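Local coordinates for putative ArsC family related protein (Bacteroides fragilis, PDB 3GKX), which is of unknown function but belongs to the ArsC family, whose thioredoxin-like fold also serves arsenate reductases, at residues 106-109 and 115-118; 32-37 and 43-48. All coordinates share one frame; numbering follows the deposited sequence.

How the contacts relate
From the N terminus, strand 7-10, helix 15-26 and strand 32-35 come first, and contact 2 then closes the loop that leads from strand 32-35 into the start of helix 43-53. The chain continues through further helices, returns to the sheet at strands 100-102 and 107-109, and contact 1 closes the last turn by folding 115-118 back onto 106-109. The two loops follow in series, neither enclosing nor crossing the other. Their centres lie about 15 Å apart and their nearest atoms about 5 Å, without touching. Contact 2 ties one edge strand of the sheet to helix 43-53; contact 1 ties the other edge strand to the C-terminal helix.

Contact 1 of 2, residues 106-109 and 115-118; sequences FVLV and EWEK
L108 and W116 bring their CA atoms to within 7.2 Å and F106 and K118 theirs to within 8.7 Å, so the chain leaves edge strand 107-109, turns, and comes back past it in the opposite direction. This is the C-terminal end of the thioredoxin-like fold, where a short helix packs on the sheet. L108 gives the largest share of the buried surface. Its CD1 stands over one face of the W116 indole, 3.6 Å from the centroid of the five-membered ring and only 9° off the normal, a CH-pi contact displaced toward the rim of the whole indole. The other branch serves K118: L108 CD2 lies 3.6 Å from K118 NZ, reached by an extended lysine chain, and also touches E115 O. The fork of the leucine thus divides its two methyls between the indole and the lysine end.

Just before the strand, F106 puts CG between its backbone N and carbonyl carbon (chi1 51°), which turns the ring toward 115-118. K118 CB sits over one face of it, 4.3 Å from the centroid and 22° off the normal, while F106 CZ reaches the K118 carbonyl. Beyond the pair, W116 rests on A20 and L24 of helix 15-26 and meets F111 edge to face, placing 113-116 beside that helix on the sheet; V107 turns instead to W49 and L52 of helix 43-53. No direct hydrogen bond joins the segments. A water does: it accepts from V109 N at 3.1 Å and donates to E115 OE1, also at 3.1 Å.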
ATOM      1  N   PHE B 106       1.716  -6.226 -11.711  1.00 27.44           N
ATOM      2  CA  PHE B 106       1.287  -6.244 -10.281  1.00 26.43           C
ATOM      3  C   PHE B 106       1.868  -7.368  -9.429  1.00 24.49           C
ATOM      4  O   PHE B 106       2.283  -8.373  -9.960  1.00 23.99           O
ATOM      5  CB  PHE B 106      -0.232  -6.249 -10.159  1.00 27.56           C
ATOM      6  CG  PHE B 106      -0.879  -7.292 -10.976  1.00 28.77           C
ATOM      7  CD1 PHE B 106      -1.078  -8.561 -10.454  1.00 30.89           C
ATOM      8  CD2 PHE B 106      -1.231  -7.027 -12.280  1.00 27.62           C
ATOM      9  CE1 PHE B 106      -1.636  -9.553 -11.246  1.00 32.49           C
ATOM     10  CE2 PHE B 106      -1.805  -7.983 -13.067  1.00 29.08           C
ATOM     11  CZ  PHE B 106      -2.010  -9.251 -12.560  1.00 31.69           C
ATOM     12  N   VAL B 107       1.876  -7.171  -8.109  1.00 22.81           N
ATOM     13  CA  VAL B 107       2.276  -8.174  -7.167  1.00 22.03           C
ATOM     14  C   VAL B 107       1.149  -8.381  -6.188  1.00 24.04           C
ATOM     15  O   VAL B 107       0.675  -7.422  -5.574  1.00 24.37           O
ATOM     16  CB  VAL B 107       3.580  -7.760  -6.399  1.00 22.02           C
ATOM     17  CG1 VAL B 107       3.866  -8.731  -5.169  1.00 18.73           C
ATOM     18  CG2 VAL B 107       4.800  -7.659  -7.371  1.00 17.50           C
ATOM     19  N   LEU B 108       0.745  -9.638  -5.996  1.00 24.75           N
ATOM     20  CA  LEU B 108      -0.269  -9.979  -5.000  1.00 25.59           C
ATOM     21  C   LEU B 108       0.339 -10.636  -3.754  1.00 26.34           C
ATOM     22  O   LEU B 108       1.256 -11.471  -3.835  1.00 25.55           O
ATOM     23  CB  LEU B 108      -1.337 -10.905  -5.607  1.00 26.32           C
ATOM     24  CG  LEU B 108      -1.826 -10.561  -7.016  1.00 27.55           C
ATOM     25  CD1 LEU B 108      -2.535 -11.728  -7.627  1.00 28.49           C
ATOM     26  CD2 LEU B 108      -2.723  -9.288  -7.003  1.00 27.37           C
ATOM     27  N   VAL B 109      -0.187 -10.264  -2.595  1.00 26.27           N
ATOM     28  CA  VAL B 109       0.369 -10.729  -1.353  1.00 27.37           C
ATOM     29  C   VAL B 109      -0.687 -11.502  -0.570  1.00 27.54           C
ATOM     30  O   VAL B 109      -1.770 -10.994  -0.301  1.00 28.41           O
ATOM     31  CB  VAL B 109       0.860  -9.525  -0.531  1.00 28.04           C
ATOM     32  CG1 VAL B 109       1.517 -10.003   0.768  1.00 28.80           C
ATOM     33  CG2 VAL B 109       1.795  -8.646  -1.380  1.00 26.71           C
ATOM     34  N   GLU B 115      -8.823 -10.459  -5.472  1.00 31.54           N
ATOM     35  CA  GLU B 115      -7.707  -9.748  -6.092  1.00 31.75           C
ATOM     36  C   GLU B 115      -6.992 -10.581  -7.144  1.00 31.28           C
ATOM     37  O   GLU B 115      -6.447 -10.035  -8.110  1.00 32.07           O
ATOM     38  CB  GLU B 115      -6.709  -9.278  -5.039  1.00 32.22           C
ATOM     39  CG  GLU B 115      -7.248  -8.187  -4.093  1.00 34.36           C
ATOM     40  CD  GLU B 115      -6.219  -7.794  -3.035  1.00 38.26           C
ATOM     41  OE1 GLU B 115      -5.168  -8.491  -2.938  1.00 40.31           O
ATOM     42  OE2 GLU B 115      -6.453  -6.794  -2.314  1.00 38.54           O
ATOM     43  N   TRP B 116      -6.973 -11.899  -6.957  1.00 30.60           N
ATOM     44  CA  TRP B 116      -6.259 -12.775  -7.889  1.00 29.86           C
ATOM     45  C   TRP B 116      -6.906 -12.832  -9.275  1.00 30.58           C
ATOM     46  O   TRP B 116      -6.285 -13.285 -10.240  1.00 29.93           O
ATOM     47  CB  TRP B 116      -6.081 -14.159  -7.283  1.00 28.79           C
ATOM     48  CG  TRP B 116      -5.024 -14.146  -6.239  1.00 25.45           C
ATOM     49  CD1 TRP B 116      -4.871 -13.230  -5.243  1.00 21.98           C
ATOM     50  CD2 TRP B 116      -3.946 -15.070  -6.108  1.00 22.70           C
ATOM     51  NE1 TRP B 116      -3.765 -13.534  -4.484  1.00 25.08           N
ATOM     52  CE2 TRP B 116      -3.175 -14.657  -4.999  1.00 23.57           C
ATOM     53  CE3 TRP B 116      -3.552 -16.210  -6.821  1.00 22.55           C
ATOM     54  CZ2 TRP B 116      -2.041 -15.353  -4.575  1.00 22.47           C
ATOM     55  CZ3 TRP B 116      -2.427 -16.903  -6.391  1.00 23.40           C
ATOM     56  CH2 TRP B 116      -1.684 -16.472  -5.283  1.00 21.92           C
ATOM     57  N   GLU B 117      -8.145 -12.340  -9.366  1.00 31.41           N
ATOM     58  CA  GLU B 117      -8.844 -12.217 -10.636  1.00 32.57           C
ATOM     59  C   GLU B 117      -8.171 -11.265 -11.642  1.00 32.97           C
ATOM     60  O   GLU B 117      -8.416 -11.403 -12.836  1.00 33.16           O
ATOM     61  CB  GLU B 117     -10.295 -11.800 -10.404  1.00 33.04           C
ATOM     62  CG  GLU B 117     -11.114 -12.786  -9.578  1.00 35.77           C
ATOM     63  CD  GLU B 117     -11.731 -13.894 -10.414  1.00 38.70           C
ATOM     64  OE1 GLU B 117     -12.105 -13.631 -11.585  1.00 40.80           O
ATOM     65  OE2 GLU B 117     -11.857 -15.026  -9.894  1.00 38.96           O
ATOM     66  N   LYS B 118      -7.318 -10.328 -11.188  1.00 33.79           N
ATOM     67  CA  LYS B 118      -6.587  -9.434 -12.113  1.00 34.35           C
ATOM     68  C   LYS B 118      -5.706 -10.246 -13.051  1.00 34.89           C
ATOM     69  O   LYS B 118      -5.326  -9.763 -14.111  1.00 35.89           O
ATOM     70  CB  LYS B 118      -5.699  -8.422 -11.380  1.00 34.62           C
ATOM     71  CG  LYS B 118      -6.384  -7.538 -10.364  1.00 36.68           C
ATOM     72  CD  LYS B 118      -5.395  -7.096  -9.302  1.00 39.73           C
ATOM     73  CE  LYS B 118      -6.116  -6.671  -8.026  1.00 42.57           C
ATOM     74  NZ  LYS B 118      -5.220  -6.698  -6.813  1.00 43.39           N
TER
HETATM   75  O   HOH W   1      -2.110  -7.851  -2.687  1.00 27.01           O

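Contact 2 of 2, residues 32-37 and 43-48; sequences TNRLIV and VEELKA
R34 and E45 meet end-on in a two-pronged salt bridge, which joins edge strand 32-35 of the thioredoxin-like sheet to the first turn of helix 43-53. R34 NH2 gives a nearly straight bond to E45 OE2 (3.1 Å, 175°), with the oxygen at the guanidinium edge and in its plane. R34 NH1 gives a second bond to E45 OE1, again 3.1 Å but more bent, with the oxygen tilted from that plane. The two flat groups are not coplanar: guanidinium and carboxylate planes stand 46° apart. NH1 comes to OE1 on its syn side, somewhat out of the carboxylate plane, whereas NH2 meets OE2 from well above that plane. Two bonds to two oxygens restrain rotation of both end groups.

Both side chains come out straight to meet from opposite directions. R34 swings CG away from its backbone N (chi1 173°) and stays extended to NE, reaching from the strand to the helix; E45 comes extended from the other side. The loop between the segments holds the arginine too: NE bonds to D39 O and NH1 weakly to N40 O, and the side chain lies on L7 and L9 of neighbouring strand 7-10. E45 OE1 also accepts from T42 N, the bond that forms one half of a capping box at the start of helix 43-53, where the helix start would probably also stabilise the negative charge. L46, the next residue, faces I86 and L89 of helix 82-89, so this turn of the helix is packed on another side.

It is a small, wholly polar contact at the surface, 78 Å² in total. The crossed pairs are longer and are not bonds, R34 NH2 standing 3.7 Å from E45 OE1.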
ATOM      1  N   THR B  32       5.283 -20.026 -12.751  1.00 30.63           N
ATOM      2  CA  THR B  32       6.543 -20.629 -12.404  1.00 30.72           C
ATOM      3  C   THR B  32       6.554 -20.723 -10.884  1.00 31.31           C
ATOM      4  O   THR B  32       6.370 -19.703 -10.204  1.00 31.57           O
ATOM      5  CB  THR B  32       7.677 -19.737 -12.865  1.00 30.66           C
ATOM      6  OG1 THR B  32       7.548 -19.485 -14.278  1.00 29.49           O
ATOM      7  CG2 THR B  32       9.028 -20.380 -12.550  1.00 30.27           C
ATOM      8  N   ASN B  33       6.718 -21.943 -10.362  1.00 31.46           N
ATOM      9  CA  ASN B  33       6.798 -22.198  -8.911  1.00 32.12           C
ATOM     10  C   ASN B  33       8.111 -21.653  -8.355  1.00 31.71           C
ATOM     11  O   ASN B  33       9.092 -21.470  -9.103  1.00 32.10           O
ATOM     12  CB  ASN B  33       6.629 -23.697  -8.598  1.00 32.59           C
ATOM     13  CG  ASN B  33       6.143 -23.971  -7.155  1.00 35.31           C
ATOM     14  OD1 ASN B  33       5.034 -23.587  -6.761  1.00 37.29           O
ATOM     15  ND2 ASN B  33       6.970 -24.673  -6.379  1.00 35.11           N
ATOM     16  N   ARG B  34       8.087 -21.310  -7.063  1.00 30.98           N
ATOM     17  CA  ARG B  34       9.263 -20.881  -6.295  1.00 29.57           C
ATOM     18  C   ARG B  34       8.930 -20.978  -4.802  1.00 29.98           C
ATOM     19  O   ARG B  34       7.874 -20.504  -4.333  1.00 30.27           O
ATOM     20  CB  ARG B  34       9.740 -19.479  -6.698  1.00 29.87           C
ATOM     21  CG  ARG B  34      10.867 -18.887  -5.841  1.00 27.44           C
ATOM     22  CD  ARG B  34      11.415 -17.560  -6.408  1.00 25.94           C
ATOM     23  NE  ARG B  34      12.233 -16.836  -5.423  1.00 22.88           N
ATOM     24  CZ  ARG B  34      12.860 -15.683  -5.647  1.00 24.22           C
ATOM     25  NH1 ARG B  34      13.564 -15.140  -4.672  1.00 24.11           N
ATOM     26  NH2 ARG B  34      12.792 -15.066  -6.836  1.00 22.20           N
ATOM     27  N   LEU B  35       9.840 -21.620  -4.074  1.00 29.71           N
ATOM     28  CA  LEU B  35       9.718 -21.880  -2.654  1.00 29.41           C
ATOM     29  C   LEU B  35      10.278 -20.670  -1.926  1.00 29.42           C
ATOM     30  O   LEU B  35      11.506 -20.425  -1.933  1.00 30.07           O
ATOM     31  CB  LEU B  35      10.511 -23.137  -2.271  1.00 29.23           C
ATOM     32  CG  LEU B  35      10.332 -24.427  -3.089  1.00 29.37           C
ATOM     33  CD1 LEU B  35      11.619 -25.303  -3.068  1.00 26.93           C
ATOM     34  CD2 LEU B  35       9.082 -25.245  -2.673  1.00 29.55           C
ATOM     35  N   ILE B  36       9.373 -19.918  -1.295  1.00 28.55           N
ATOM     36  CA  ILE B  36       9.712 -18.684  -0.594  1.00 27.72           C
ATOM     37  C   ILE B  36      10.757 -18.859   0.529  1.00 28.18           C
ATOM     38  O   ILE B  36      11.466 -17.913   0.870  1.00 27.92           O
ATOM     39  CB  ILE B  36       8.434 -18.028  -0.038  1.00 27.76           C
ATOM     40  CG1 ILE B  36       8.567 -16.505   0.016  1.00 26.90           C
ATOM     41  CG2 ILE B  36       8.006 -18.647   1.324  1.00 28.26           C
ATOM     42  CD1 ILE B  36       7.219 -15.826   0.250  1.00 25.43           C
ATOM     43  N   VAL B  37      10.851 -20.056   1.110  1.00 28.04           N
ATOM     44  CA  VAL B  37      11.799 -20.281   2.187  1.00 28.69           C
ATOM     45  C   VAL B  37      13.178 -20.726   1.680  1.00 28.86           C
ATOM     46  O   VAL B  37      14.179 -20.127   2.055  1.00 29.80           O
ATOM     47  CB  VAL B  37      11.226 -21.236   3.265  1.00 29.10           C
ATOM     48  CG1 VAL B  37      12.255 -21.507   4.350  1.00 28.61           C
ATOM     49  CG2 VAL B  37       9.964 -20.614   3.873  1.00 28.94           C
ATOM     50  N   VAL B  43      16.852  -8.285  -1.238  1.00 19.37           N
ATOM     51  CA  VAL B  43      16.559  -6.853  -1.169  1.00 18.77           C
ATOM     52  C   VAL B  43      16.150  -6.260  -2.533  1.00 18.70           C
ATOM     53  O   VAL B  43      15.216  -5.467  -2.609  1.00 17.06           O
ATOM     54  CB  VAL B  43      17.740  -6.038  -0.544  1.00 18.82           C
ATOM     55  CG1 VAL B  43      17.506  -4.517  -0.704  1.00 17.32           C
ATOM     56  CG2 VAL B  43      17.935  -6.388   0.931  1.00 17.08           C
ATOM     57  N   GLU B  44      16.887  -6.604  -3.595  1.00 19.11           N
ATOM     58  CA  GLU B  44      16.656  -6.008  -4.919  1.00 19.84           C
ATOM     59  C   GLU B  44      15.250  -6.401  -5.440  1.00 20.36           C
ATOM     60  O   GLU B  44      14.549  -5.599  -6.048  1.00 20.76           O
ATOM     61  CB  GLU B  44      17.742  -6.419  -5.902  1.00 20.28           C
ATOM     62  CG  GLU B  44      19.186  -5.962  -5.531  1.00 20.52           C
ATOM     63  CD  GLU B  44      19.997  -7.017  -4.767  1.00 22.71           C
ATOM     64  OE1 GLU B  44      19.478  -7.661  -3.830  1.00 23.59           O
ATOM     65  OE2 GLU B  44      21.199  -7.204  -5.090  1.00 26.88           O
ATOM     66  N   GLU B  45      14.828  -7.623  -5.146  1.00 20.58           N
ATOM     67  CA  GLU B  45      13.492  -8.046  -5.491  1.00 21.70           C
ATOM     68  C   GLU B  45      12.423  -7.319  -4.678  1.00 21.92           C
ATOM     69  O   GLU B  45      11.510  -6.710  -5.232  1.00 21.67           O
ATOM     70  CB  GLU B  45      13.357  -9.550  -5.323  1.00 21.37           C
ATOM     71  CG  GLU B  45      13.959 -10.286  -6.501  1.00 22.04           C
ATOM     72  CD  GLU B  45      14.204 -11.740  -6.207  1.00 20.32           C
ATOM     73  OE1 GLU B  45      14.208 -12.150  -5.029  1.00 22.85           O
ATOM     74  OE2 GLU B  45      14.392 -12.468  -7.173  1.00 22.78           O
ATOM     75  N   LEU B  46      12.566  -7.375  -3.359  1.00 21.93           N
ATOM     76  CA  LEU B  46      11.613  -6.761  -2.482  1.00 22.22           C
ATOM     77  C   LEU B  46      11.414  -5.300  -2.835  1.00 22.85           C
ATOM     78  O   LEU B  46      10.287  -4.763  -2.750  1.00 22.41           O
ATOM     79  CB  LEU B  46      12.083  -6.943  -1.046  1.00 22.15           C
ATOM     80  CG  LEU B  46      11.823  -8.398  -0.640  1.00 21.04           C
ATOM     81  CD1 LEU B  46      12.501  -8.785   0.690  1.00 22.47           C
ATOM     82  CD2 LEU B  46      10.353  -8.646  -0.585  1.00 20.44           C
ATOM     83  N   LYS B  47      12.515  -4.654  -3.228  1.00 22.64           N
ATOM     84  CA  LYS B  47      12.465  -3.237  -3.555  1.00 22.52           C
ATOM     85  C   LYS B  47      11.705  -2.965  -4.845  1.00 21.84           C
ATOM     86  O   LYS B  47      11.234  -1.872  -5.044  1.00 22.76           O
ATOM     87  CB  LYS B  47      13.875  -2.634  -3.611  1.00 22.71           C
ATOM     88  CG  LYS B  47      14.377  -2.081  -2.265  1.00 22.75           C
ATOM     89  CD  LYS B  47      15.706  -1.311  -2.433  1.00 23.03           C
ATOM     90  CE  LYS B  47      16.159  -0.679  -1.091  1.00 24.09           C
ATOM     91  NZ  LYS B  47      17.644  -0.525  -0.935  1.00 22.05           N
ATOM     92  N   ALA B  48      11.601  -3.949  -5.724  1.00 21.69           N
ATOM     93  CA  ALA B  48      10.727  -3.839  -6.918  1.00 21.43           C
ATOM     94  C   ALA B  48       9.309  -4.355  -6.620  1.00 21.26           C
ATOM     95  O   ALA B  48       8.310  -3.779  -7.070  1.00 21.48           O
ATOM     96  CB  ALA B  48      11.338  -4.603  -8.101  1.00 20.86           C
TER